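Local coordinates for conserved protein (Methanothermobacter thermautotrophicus, PDB 1I36) that is of unknown function but binds NADP and resembles 3-hydroxyacid dehydrogenases in structure, so it probably acts as an NADP-dependent oxidoreductase, at residues A[63-66]-A[67-70]; A[72-75]-A[76-80]; A[88-91]-A[92-96]; A[163-166]-A[167-171]; A[225-228]-A[229-233]. The protein carries 1 engineered substitution. All coordinates share one frame; numbering follows the deposited sequence.

Contact 1 of 5, residues A[63-66]-A[67-70]; sequences AVTP and GVAL. With NAP (NADP nicotinamide-adenine-dinucleotide phosphate), chain C.
Thr65 O receives the backbone amides of the turn that leads into helix 69-77. Val68 N gives Thr65 O the firm bond, 3.0 Å, arriving well above the carbonyl plane (55° out of it), and Ala69 N adds only weak bonds to Thr65 O and Pro66 O. Two waters continue the polar network: one accepts from Gly67 N and holds Thr65 OG1 weakly, while the other joins Pro66 O to Leu70 N. Apolar contact comes from the valines. The side chains of Val64 and Val68 meet at about a right angle, CG2 of Val64 lying 3.9 Å from CG1 of Val68. Beside them Val68 CG2 also lies against the Thr65 hydroxyl, 3.4 Å from Thr65 OG1. This is the loop after strand 59-62 of the Rossmann-type domain, and its side chains line the NADP pocket. Val64 CG1, set anti to its carbonyl carbon (chi1 -70° to this branch), is 3.6 Å from the adenine N3A of NADP, and Val68 CG1 comes within 3.3 Å of the adenine amino nitrogen N6A. An alanine at Val64 lacks both the methyl beside N3A and the one packed on Val68 CG1, and would probably open a gap there. Toward the nicotinamide half of the cofactor, Pro66 meets the ribose, its CD 3.5 Å from O3D of NADP, while its ring also packs on Ile90 of the neighbouring loop.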
# COMPACT_ATOMS: atom_id res chain seq x y z
N ALA A 63 15.08 28.42 -5.69
CA ALA A 63 14.53 27.79 -4.50
C ALA A 63 13.71 28.86 -3.79
O ALA A 63 14.11 29.40 -2.74
CB ALA A 63 15.67 27.29 -3.60
N VAL A 64 12.64 29.28 -4.45
CA VAL A 64 11.77 30.33 -3.92
C VAL A 64 10.52 29.65 -3.38
O VAL A 64 10.65 28.66 -2.67
CB VAL A 64 11.43 31.35 -5.06
CG1 VAL A 64 12.68 32.13 -5.40
CG2 VAL A 64 10.94 30.60 -6.32
N THR A 65 9.32 30.18 -3.61
CA THR A 65 8.11 29.51 -3.14
C THR A 65 7.32 29.06 -4.38
O THR A 65 7.54 29.59 -5.48
CB THR A 65 7.25 30.44 -2.24
OG1 THR A 65 6.81 31.56 -3.01
CG2 THR A 65 8.07 30.94 -1.07
N PRO A 66 6.42 28.06 -4.25
CA PRO A 66 5.69 27.64 -5.45
C PRO A 66 4.97 28.76 -6.21
O PRO A 66 4.97 28.77 -7.45
CB PRO A 66 4.70 26.61 -4.90
CG PRO A 66 5.52 25.95 -3.80
CD PRO A 66 6.12 27.18 -3.10
N GLY A 67 4.35 29.68 -5.48
CA GLY A 67 3.62 30.77 -6.11
C GLY A 67 4.48 31.81 -6.83
O GLY A 67 3.96 32.63 -7.58
N VAL A 68 5.80 31.72 -6.66
CA VAL A 68 6.75 32.68 -7.24
C VAL A 68 7.63 32.04 -8.34
O VAL A 68 8.31 32.74 -9.07
CB VAL A 68 7.70 33.21 -6.07
CG1 VAL A 68 8.93 33.90 -6.59
CG2 VAL A 68 6.91 34.15 -5.15
N ALA A 69 7.59 30.71 -8.46
CA ALA A 69 8.43 29.97 -9.40
C ALA A 69 8.36 30.40 -10.87
O ALA A 69 9.40 30.57 -11.52
CB ALA A 69 8.12 28.45 -9.28
N LEU A 70 7.16 30.61 -11.40
CA LEU A 70 7.07 31.03 -12.81
C LEU A 70 7.61 32.43 -13.01
O LEU A 70 8.32 32.67 -13.99
CB LEU A 70 5.64 30.97 -13.35
CG LEU A 70 5.11 29.60 -13.72
CD1 LEU A 70 3.65 29.77 -14.23
CD2 LEU A 70 6.02 28.94 -14.78
PA NAP C . 11.60 29.48 2.50
O1A NAP C . 10.21 29.55 2.09
O2A NAP C . 12.38 28.63 3.38
O5B NAP C . 12.59 30.18 1.35
C5B NAP C . 12.21 30.80 -0.01
C4B NAP C . 12.95 32.04 0.13
O4B NAP C . 12.60 32.60 -1.35
C3B NAP C . 12.55 33.15 0.51
O3B NAP C . 13.71 33.09 1.24
C2B NAP C . 12.27 34.53 0.07
O2B NAP C . 12.75 35.67 0.32
C1B NAP C . 12.47 34.07 -1.24
N9A NAP C . 11.48 34.62 -2.19
C8A NAP C . 10.10 34.80 -2.24
N7A NAP C . 9.73 35.43 -3.34
C5A NAP C . 10.90 35.68 -4.03
C6A NAP C . 11.18 36.34 -5.28
N6A NAP C . 10.21 36.86 -6.03
N1A NAP C . 12.50 36.41 -5.70
C2A NAP C . 13.50 35.89 -4.94
N3A NAP C . 13.32 35.27 -3.75
C4A NAP C . 11.98 35.19 -3.36
O3 NAP C . 11.40 28.14 1.52
PN NAP C . 12.21 26.66 1.35
O1N NAP C . 11.77 25.74 2.45
O2N NAP C . 13.62 27.07 1.28
O5D NAP C . 11.88 25.97 -0.04
C5D NAP C . 12.22 26.60 -1.30
C4D NAP C . 11.56 25.82 -2.42
O4D NAP C . 11.85 24.39 -2.47
C3D NAP C . 10.01 25.88 -2.41
O3D NAP C . 9.38 26.01 -3.73
C2D NAP C . 9.56 24.63 -1.73
O2D NAP C . 8.27 24.23 -2.09
C1D NAP C . 10.67 23.64 -2.15
N1N NAP C . 10.88 22.53 -1.20
C2N NAP C . 11.24 22.79 0.13
C3N NAP C . 11.43 21.63 0.96
C7N NAP C . 11.82 21.76 2.36
O7N NAP C . 11.98 20.75 3.06
N7N NAP C . 12.01 22.97 2.94
C4N NAP C . 11.24 20.34 0.41
C5N NAP C . 10.89 20.12 -0.87
C6N NAP C . 10.71 21.21 -1.68
P2B NAP C . 11.91 36.47 1.51
O1X NAP C . 12.18 35.84 2.84
O2X NAP C . 12.49 37.78 1.36
O3X NAP C . 10.51 36.32 1.17
O HOH W 1 3.81 30.12 -2.69
O HOH W 2 4.66 30.01 -9.93

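Contact 2 of 5, residues A[72-75]-A[76-80]; sequences AARR and AGRHV
Ala72 and Ala76 meet one helical turn apart, and here the backbone is tightly drawn. Ala76 N donates to Ala72 O over 2.9 Å in a nearly straight bond, and Ala76 CB sits 3.4 Å from the same oxygen. Gly77 N makes an even shorter bond to Ala73 O, 2.7 Å. A beta carbon on Gly77 would fall too near that carbonyl, which makes the absence of a side chain fit the close approach. Ala72, Ala73 and Ala76 all rest on Tyr84 of strand 83-86, consistent with small side chains allowing a close approach of helix to sheet. Ala76 O accepts from the amides of both His79 and Val80.

The arginine side is looser and faces solvent, Arg74 and Arg78 both being exposed. Arg78 runs extended from CG to NE and reaches back over the preceding turn, its guanidinium placing one face over Arg74 O. Arg78 NH2 touches the aliphatic part of Arg74, 3.5 Å from CG, while the two guanidinium planes lie only 16° apart. The like charges come fairly close without touching, Arg74 NE 4.6 Å from Arg78 NH2. A water bridges the turn, donating to Arg75 O and accepting from Arg78 NH1, and His79 brings its ring edge toward Arg75 O, with ND1 3.6 Å away. Arg75 turns instead toward Glu51 and Tyr55 of helix 51-55 and touches NADP. The whole is the C-terminal end of the crossover helix in the beta-alpha-beta unit formed by strand 59-62, helix 69-77 and strand 83-86 of a Rossmann-type domain.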
# COMPACT_ATOMS: atom_id res chain seq x y z
N ALA A 72 9.89 33.95 -11.26
CA ALA A 72 11.34 33.90 -11.12
C ALA A 72 11.95 33.39 -12.42
O ALA A 72 12.97 33.91 -12.86
CB ALA A 72 11.73 32.96 -9.97
N ALA A 73 11.36 32.37 -13.03
CA ALA A 73 11.90 31.84 -14.29
C ALA A 73 11.79 32.87 -15.43
O ALA A 73 12.67 32.94 -16.29
CB ALA A 73 11.16 30.54 -14.67
N ARG A 74 10.65 33.56 -15.51
CA ARG A 74 10.46 34.58 -16.54
C ARG A 74 11.61 35.59 -16.42
O ARG A 74 12.29 35.87 -17.40
CB ARG A 74 9.10 35.29 -16.36
CG ARG A 74 8.94 36.59 -17.23
CD ARG A 74 8.83 36.27 -18.69
NE ARG A 74 7.51 35.76 -19.04
CZ ARG A 74 7.11 35.48 -20.27
NH1 ARG A 74 7.92 35.65 -21.30
NH2 ARG A 74 5.88 35.04 -20.48
N ARG A 75 11.89 36.08 -15.21
CA ARG A 75 12.97 37.05 -15.02
C ARG A 75 14.36 36.49 -15.31
O ARG A 75 15.17 37.14 -15.97
CB ARG A 75 12.98 37.60 -13.59
CG ARG A 75 11.85 38.57 -13.31
CD ARG A 75 11.98 39.18 -11.93
NE ARG A 75 11.69 38.21 -10.89
CZ ARG A 75 10.47 37.88 -10.46
NH1 ARG A 75 9.41 38.46 -10.99
NH2 ARG A 75 10.31 36.93 -9.54
N ALA A 76 14.64 35.29 -14.81
CA ALA A 76 15.94 34.68 -15.03
C ALA A 76 16.15 34.26 -16.49
O ALA A 76 17.24 34.42 -17.06
CB ALA A 76 16.09 33.49 -14.09
N GLY A 77 15.08 33.83 -17.13
CA GLY A 77 15.15 33.36 -18.51
C GLY A 77 15.64 34.34 -19.57
O GLY A 77 15.97 33.93 -20.69
N ARG A 78 15.56 35.63 -19.27
CA ARG A 78 16.03 36.66 -20.20
C ARG A 78 17.56 36.73 -20.16
O ARG A 78 18.17 37.33 -21.04
CB ARG A 78 15.50 38.04 -19.79
CG ARG A 78 14.04 38.25 -20.05
CD ARG A 78 13.55 39.55 -19.44
NE ARG A 78 12.10 39.54 -19.49
CZ ARG A 78 11.30 39.74 -18.45
NH1 ARG A 78 11.80 40.00 -17.24
NH2 ARG A 78 10.00 39.58 -18.62
N HIS A 79 18.17 36.12 -19.14
CA HIS A 79 19.61 36.19 -18.97
C HIS A 79 20.42 34.89 -18.86
O HIS A 79 21.53 34.80 -19.38
CB HIS A 79 19.90 37.04 -17.73
CG HIS A 79 19.32 38.42 -17.79
ND1 HIS A 79 18.10 38.73 -17.23
CD2 HIS A 79 19.78 39.56 -18.34
CE1 HIS A 79 17.84 40.01 -17.43
NE2 HIS A 79 18.84 40.54 -18.10
N VAL A 80 19.89 33.90 -18.13
CA VAL A 80 20.62 32.66 -17.90
C VAL A 80 21.04 31.94 -19.18
O VAL A 80 20.21 31.71 -20.06
CB VAL A 80 19.79 31.68 -17.01
CG1 VAL A 80 20.49 30.34 -16.89
CG2 VAL A 80 19.60 32.31 -15.62
O HOH W 3 14.83 39.68 -16.37

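Contact 3 of 5, residues A[88-91]-A[92-96]; sequences NNIS and PETVR. With NAP (NADP nicotinamide-adenine-dinucleotide phosphate), chain C.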
# COMPACT_ATOMS: atom_id res chain seq x y z
N ASN A 88 11.58 24.00 -6.91
CA ASN A 88 10.33 24.37 -6.25
C ASN A 88 9.25 23.28 -6.31
O ASN A 88 9.18 22.48 -7.24
CB ASN A 88 9.78 25.67 -6.82
CG ASN A 88 10.79 26.81 -6.74
OD1 ASN A 88 11.11 27.28 -5.66
ND2 ASN A 88 11.31 27.22 -7.89
N ASN A 89 8.38 23.28 -5.31
CA ASN A 89 7.30 22.29 -5.29
C ASN A 89 6.16 22.77 -6.15
O ASN A 89 5.21 23.37 -5.65
CB ASN A 89 6.81 22.00 -3.86
CG ASN A 89 5.74 20.91 -3.82
OD1 ASN A 89 5.76 19.98 -4.64
ND2 ASN A 89 4.79 21.05 -2.90
N ILE A 90 6.29 22.56 -7.47
CA ILE A 90 5.27 22.93 -8.44
C ILE A 90 4.91 21.69 -9.27
O ILE A 90 5.67 20.73 -9.33
CB ILE A 90 5.73 24.10 -9.37
CG1 ILE A 90 7.14 23.84 -9.93
CG2 ILE A 90 5.71 25.41 -8.57
CD1 ILE A 90 7.59 24.88 -11.00
N SER A 91 3.77 21.73 -9.91
CA SER A 91 3.31 20.58 -10.69
C SER A 91 4.20 20.32 -11.89
O SER A 91 4.87 21.26 -12.40
CB SER A 91 1.88 20.81 -11.16
OG SER A 91 1.83 21.72 -12.27
N PRO A 92 4.19 19.07 -12.40
CA PRO A 92 5.03 18.76 -13.56
C PRO A 92 4.74 19.68 -14.74
O PRO A 92 5.66 20.07 -15.43
CB PRO A 92 4.67 17.32 -13.86
CG PRO A 92 4.52 16.72 -12.45
CD PRO A 92 3.67 17.83 -11.76
N GLU A 93 3.47 20.04 -14.96
CA GLU A 93 3.16 20.93 -16.09
C GLU A 93 3.70 22.35 -15.82
O GLU A 93 4.18 23.00 -16.74
CB GLU A 93 1.67 20.97 -16.42
CG GLU A 93 1.33 21.66 -17.76
CD GLU A 93 2.03 21.03 -19.00
OE1 GLU A 93 2.50 21.77 -19.86
OE2 GLU A 93 2.11 19.81 -19.13
N THR A 94 3.67 22.80 -14.57
CA THR A 94 4.22 24.12 -14.23
C THR A 94 5.74 24.13 -14.49
O THR A 94 6.31 25.14 -14.98
CB THR A 94 3.88 24.51 -12.76
OG1 THR A 94 2.48 24.32 -12.57
CG2 THR A 94 4.16 26.01 -12.49
N VAL A 95 6.40 23.00 -14.19
CA VAL A 95 7.84 22.84 -14.43
C VAL A 95 8.12 22.95 -15.95
O VAL A 95 9.05 23.67 -16.37
CB VAL A 95 8.33 21.42 -13.92
CG1 VAL A 95 9.82 21.23 -14.21
CG2 VAL A 95 8.13 21.31 -12.38
N ARG A 96 7.30 22.30 -16.76
CA ARG A 96 7.48 22.31 -18.21
C ARG A 96 7.34 23.76 -18.73
O ARG A 96 8.07 24.17 -19.63
CB ARG A 96 6.46 21.39 -18.91
CG ARG A 96 6.64 19.88 -18.59
CD ARG A 96 5.69 18.97 -19.41
NE ARG A 96 5.74 17.61 -18.86
CZ ARG A 96 4.84 17.12 -18.00
NH1 ARG A 96 3.80 17.84 -17.63
NH2 ARG A 96 5.09 15.97 -17.38
PA NAP C . 11.60 29.48 2.50
O1A NAP C . 10.21 29.55 2.09
O2A NAP C . 12.38 28.63 3.38
O5B NAP C . 12.59 30.18 1.35
C5B NAP C . 12.21 30.80 -0.01
C4B NAP C . 12.95 32.04 0.13
O4B NAP C . 12.60 32.60 -1.35
C3B NAP C . 12.55 33.15 0.51
O3B NAP C . 13.71 33.09 1.24
C2B NAP C . 12.27 34.53 0.07
O2B NAP C . 12.75 35.67 0.32
C1B NAP C . 12.47 34.07 -1.24
N9A NAP C . 11.48 34.62 -2.19
C8A NAP C . 10.10 34.80 -2.24
N7A NAP C . 9.73 35.43 -3.34
C5A NAP C . 10.90 35.68 -4.03
C6A NAP C . 11.18 36.34 -5.28
N6A NAP C . 10.21 36.86 -6.03
N1A NAP C . 12.50 36.41 -5.70
C2A NAP C . 13.50 35.89 -4.94
N3A NAP C . 13.32 35.27 -3.75
C4A NAP C . 11.98 35.19 -3.36
O3 NAP C . 11.40 28.14 1.52
PN NAP C . 12.21 26.66 1.35
O1N NAP C . 11.77 25.74 2.45
O2N NAP C . 13.62 27.07 1.28
O5D NAP C . 11.88 25.97 -0.04
C5D NAP C . 12.22 26.60 -1.30
C4D NAP C . 11.56 25.82 -2.42
O4D NAP C . 11.85 24.39 -2.47
C3D NAP C . 10.01 25.88 -2.41
O3D NAP C . 9.38 26.01 -3.73
C2D NAP C . 9.56 24.63 -1.73
O2D NAP C . 8.27 24.23 -2.09
C1D NAP C . 10.67 23.64 -2.15
N1N NAP C . 10.88 22.53 -1.20
C2N NAP C . 11.24 22.79 0.13
C3N NAP C . 11.43 21.63 0.96
C7N NAP C . 11.82 21.76 2.36
O7N NAP C . 11.98 20.75 3.06
N7N NAP C . 12.01 22.97 2.94
C4N NAP C . 11.24 20.34 0.41
C5N NAP C . 10.89 20.12 -0.87
C6N NAP C . 10.71 21.21 -1.68
P2B NAP C . 11.91 36.47 1.51
O1X NAP C . 12.18 35.84 2.84
O2X NAP C . 12.49 37.78 1.36
O3X NAP C . 10.51 36.32 1.17
O HOH W 4 2.07 24.06 -9.19
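Ser91 and Pro92 carry the chain from the loop into helix 92-101, whose first turn closes with Val95 N donating to Ser91 O over 2.9 Å, nearly along the C=O axis. Ser91 is the N-cap: with OG between its backbone N and carbonyl carbon (chi1 77°), the hydroxyl swings over the helix start and accepts from Thr94 N at 3.1 Å. Thr94 OG1 also lies 2.7 Å from Ser91 OG, which in addition bonds to Glu232, just after helix 216-231. An alanine in place of Ser91 would probably leave Thr94 N without its capping acceptor and Glu232 without one of its mates. Next to the cap, Ile90 CG1 packs obliquely on Val95 CG2 at 3.7 Å, and Ile90 CB faces Thr94 CB. Within the helix, Arg96 NH1 forms a salt bridge to Glu93 OE2, met from above the carboxylate plane.

The start of the loop belongs to the cofactor. Asn88 OD1 accepts from the ribose hydroxyl O3D of NADP at 2.9 Å, its amide ND2 being held by Ser62, while Asn89 N reaches O2D and O3D through weak bonds. Asn89 ND2 bonds to Glu225. The chemistry implies that Asn88 holds the nicotinamide ribose, with weak support from Asn89 N, and that the capped helix, whose N-terminal amides probably stabilise the negative charge of Glu232, probably helps to hold the loop that carries them.

Contact 4 of 5, residues A[163-166]-A[167-171]; sequences SSYT and KGVSA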
# COMPACT_ATOMS: atom_id res chain seq x y z
N SER A 163 4.75 10.22 -3.62
CA SER A 163 3.99 10.86 -2.56
C SER A 163 2.54 10.39 -2.58
O SER A 163 1.95 10.06 -1.54
CB SER A 163 4.06 12.39 -2.73
OG SER A 163 3.25 13.04 -1.77
N SER A 164 1.98 10.30 -3.78
CA SER A 164 0.62 9.86 -3.98
C SER A 164 0.43 8.43 -3.44
O SER A 164 -0.55 8.14 -2.74
CB SER A 164 0.28 9.88 -5.46
OG SER A 164 -1.07 9.52 -5.65
N TYR A 165 1.38 7.57 -3.74
CA TYR A 165 1.31 6.17 -3.30
C TYR A 165 1.44 6.04 -1.78
O TYR A 165 0.56 5.49 -1.10
CB TYR A 165 2.38 5.32 -4.00
CG TYR A 165 2.35 3.86 -3.58
CD1 TYR A 165 3.18 3.40 -2.57
CD2 TYR A 165 1.49 2.96 -4.19
CE1 TYR A 165 3.16 2.07 -2.17
CE2 TYR A 165 1.45 1.61 -3.80
CZ TYR A 165 2.28 1.17 -2.79
OH TYR A 165 2.26 -0.14 -2.38
N THR A 166 2.50 6.62 -1.23
CA THR A 166 2.73 6.53 0.22
C THR A 166 1.63 7.15 1.07
O THR A 166 1.29 6.62 2.14
CB THR A 166 4.14 7.03 0.64
OG1 THR A 166 4.25 8.42 0.38
CG2 THR A 166 5.23 6.28 -0.14
N LYS A 167 1.01 8.23 0.59
CA LYS A 167 -0.10 8.83 1.34
C LYS A 167 -1.37 7.97 1.20
O LYS A 167 -2.17 7.89 2.14
CB LYS A 167 -0.38 10.25 0.88
CG LYS A 167 0.68 11.26 1.30
CD LYS A 167 0.42 12.59 0.57
CE LYS A 167 1.30 13.72 1.11
NZ LYS A 167 2.72 13.34 1.27
N GLY A 168 -1.56 7.37 0.03
CA GLY A 168 -2.71 6.50 -0.18
C GLY A 168 -2.67 5.28 0.75
O GLY A 168 -3.69 4.91 1.30
N VAL A 169 -1.50 4.65 0.88
CA VAL A 169 -1.29 3.49 1.76
C VAL A 169 -1.58 3.86 3.22
O VAL A 169 -2.15 3.06 3.98
CB VAL A 169 0.16 2.95 1.61
CG1 VAL A 169 0.48 1.92 2.70
CG2 VAL A 169 0.34 2.34 0.22
N SER A 170 -1.15 5.06 3.63
CA SER A 170 -1.41 5.54 5.00
C SER A 170 -2.90 5.63 5.26
O SER A 170 -3.38 5.29 6.36
CB SER A 170 -0.81 6.94 5.22
OG SER A 170 0.60 6.83 5.31
N ALA A 171 -3.65 6.13 4.28
CA ALA A 171 -5.09 6.24 4.43
C ALA A 171 -5.76 4.85 4.46
O ALA A 171 -6.74 4.64 5.19
CB ALA A 171 -5.67 7.05 3.30
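Residues 163-166 and 167-171 are consecutive turns of the long helix 154-182, joined by regular backbone bonds. Lys167 N to Ser163 O, Gly168 N to Ser164 O and Val169 N to Tyr165 O are each 3.0 Å long, while Ser170 N to Thr166 O stretches to 3.3 Å. Gly168 fits close against Ser164 O, where a beta carbon would be tight.

Two side-chain pairs follow the turn on different faces. Lys167 folds back along the helix: CG lies 3.3 Å from Ser163 O, and a bend at the last torsion (chi4 47°) turns NZ to donate to Ser163 OG at 3.1 Å. The ammonium also has a long, weak ion pair with Glu222 of helix 216-231. Across the helix, Val169 CG2 sits over one face of the Tyr165 ring in a CH-pi contact, 3.9 Å from the ring centroid and 22° off its normal. It lies above the rim near CE1 and CZ rather than the middle. Tyr165 CG stands anti to the backbone N (chi1 180°), which carries the ring alongside the next turn.

Ser170 OG lies 3.3 Å from Thr166 O and also has a weak hydrogen bond with Ser212 OG. In the second subunit, Val169 packs on this Tyr165 and Tyr165 on this Val169, so the pair of residues meets its own copy. Such a reciprocal tyrosine-valine patch on a long helix places the turn at the interface between two subunits, with helix 216-231 packing on another side.

Contact 5 of 5, residues A[225-228]-A[229-233]; sequences EVQD and MLAEV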
# COMPACT_ATOMS: atom_id res chain seq x y z
N GLU A 225 -2.91 18.84 -3.68
CA GLU A 225 -1.90 19.11 -4.72
C GLU A 225 -1.67 17.85 -5.54
O GLU A 225 -1.56 17.93 -6.75
CB GLU A 225 -0.56 19.54 -4.10
CG GLU A 225 -0.64 20.78 -3.26
CD GLU A 225 0.68 21.10 -2.52
OE1 GLU A 225 1.65 20.29 -2.56
OE2 GLU A 225 0.72 22.18 -1.88
N VAL A 226 -1.51 16.71 -4.86
CA VAL A 226 -1.31 15.44 -5.56
C VAL A 226 -2.46 15.20 -6.52
O VAL A 226 -2.25 14.77 -7.65
CB VAL A 226 -1.21 14.23 -4.56
CG1 VAL A 226 -1.47 12.91 -5.28
CG2 VAL A 226 0.16 14.20 -3.91
N GLN A 227 -3.68 15.44 -6.06
CA GLN A 227 -4.84 15.24 -6.90
C GLN A 227 -4.70 16.12 -8.16
O GLN A 227 -4.90 15.64 -9.27
CB GLN A 227 -6.10 15.61 -6.10
CG GLN A 227 -7.37 15.90 -6.92
CD GLN A 227 -7.88 14.72 -7.72
OE1 GLN A 227 -8.03 13.62 -7.19
NE2 GLN A 227 -8.18 14.95 -9.00
N ASP A 228 -4.38 17.40 -7.97
CA ASP A 228 -4.22 18.30 -9.13
C ASP A 228 -3.09 17.82 -10.06
O ASP A 228 -3.28 17.75 -11.27
CB ASP A 228 -4.01 19.74 -8.66
CG ASP A 228 -5.30 20.36 -8.13
OD1 ASP A 228 -6.38 19.80 -8.40
OD2 ASP A 228 -5.25 21.38 -7.42
N MET A 229 -1.97 17.38 -9.48
CA MET A 229 -0.86 16.90 -10.28
C MET A 229 -1.23 15.65 -11.07
O MET A 229 -0.97 15.58 -12.28
CB MET A 229 0.40 16.71 -9.42
CG MET A 229 0.95 18.05 -8.82
SD MET A 229 2.51 17.95 -7.87
CE MET A 229 2.57 19.62 -7.01
N LEU A 230 -1.88 14.68 -10.43
CA LEU A 230 -2.31 13.49 -11.12
C LEU A 230 -3.29 13.83 -12.25
O LEU A 230 -3.29 13.17 -13.28
CB LEU A 230 -3.01 12.52 -10.16
CG LEU A 230 -2.16 11.53 -9.39
CD1 LEU A 230 -3.11 10.67 -8.53
CD2 LEU A 230 -1.37 10.64 -10.41
N ALA A 231 -4.11 14.86 -12.05
CA ALA A 231 -5.08 15.30 -13.06
C ALA A 231 -4.48 15.83 -14.37
O ALA A 231 -5.16 15.90 -15.39
CB ALA A 231 -6.04 16.34 -12.47
N GLU A 232 -3.21 16.22 -14.34
CA GLU A 232 -2.53 16.71 -15.53
C GLU A 232 -2.22 15.52 -16.44
O GLU A 232 -2.04 15.69 -17.64
CB GLU A 232 -1.20 17.40 -15.14
CG GLU A 232 -1.40 18.68 -14.31
CD GLU A 232 -0.12 19.39 -13.87
OE1 GLU A 232 0.99 18.79 -13.92
OE2 GLU A 232 -0.23 20.58 -13.47
N VAL A 233 -2.19 14.32 -15.87
CA VAL A 233 -1.86 13.13 -16.66
C VAL A 233 -2.99 12.11 -16.87
O VAL A 233 -3.09 11.50 -17.95
CB VAL A 233 -0.54 12.48 -16.11
CG1 VAL A 233 -0.61 12.32 -14.64
CG2 VAL A 233 -0.26 11.16 -16.75
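Met229 bonds back to Glu225 in the last turns of helix 216-231, part of the helical C-terminal region that belongs to the 6-phosphogluconate dehydrogenase C-terminal clan. Met229 N donates to Glu225 O at 2.8 Å, and Met229 CG touches that same oxygen at 3.3 Å. The first torsion, with CG anti to the carbonyl carbon, sets the direction of the side chain, and beyond CG it runs extended (chi2 -176°, chi3 -167°), bringing CE to 4.3 Å from Glu225 CB. The thioether end also reaches Asn89, Ser91 and Pro92 of the coenzyme domain, the quarter in which the Glu225 carboxylate ends as well.

Leu230 N follows with a straight bond to Val226 O, 2.8 Å long, at an N-H...O angle of 171°. The branched ends of the two residues lie on one face, Val226 CG1 4.3 Å from Leu230 CD1, a loose apolar pair set against Ser164 of helix 154-182. Leu230 also packs on Ala179 of the second subunit.

Ala231 N closes the next turn on Gln227 O, while its CB turns toward the preceding turn and meets Asp228 O at 3.3 Å. The end of Gln227 comes back toward the same methyl, NE2 4.3 Å from Ala231 CB, and its side chain also packs on Pro236 and Pro239.

Glu232 N bonds to Met229 O and only weakly to Asp228 O. Its carboxylate reaches across to the start of helix 92-101, where, beside the capping serine, OE1 accepts from Glu93 N. Val233 N donates to Leu230 O, 3.0 Å away.

Overall arrangement
All five contacts are local turns in series along the chain; none encloses or crosses another. Contact 1 opens helix 69-77 after strand 59-62 and contact 2 closes the same helix, their centres about 13 Å apart. Contact 3 does for helix 92-101 what contact 1 does for its own helix, and the two touch through Val64 on Asn88 and Pro66 on Asn89, both meeting NADP. Contacts 4 and 5 belong to the helical C-terminal part and pack through Ser164 on Val226 and Leu230, both also reaching the second subunit. Contact 5 returns to contact 3 through Glu232, tying the helical region to the Rossmann-type domain.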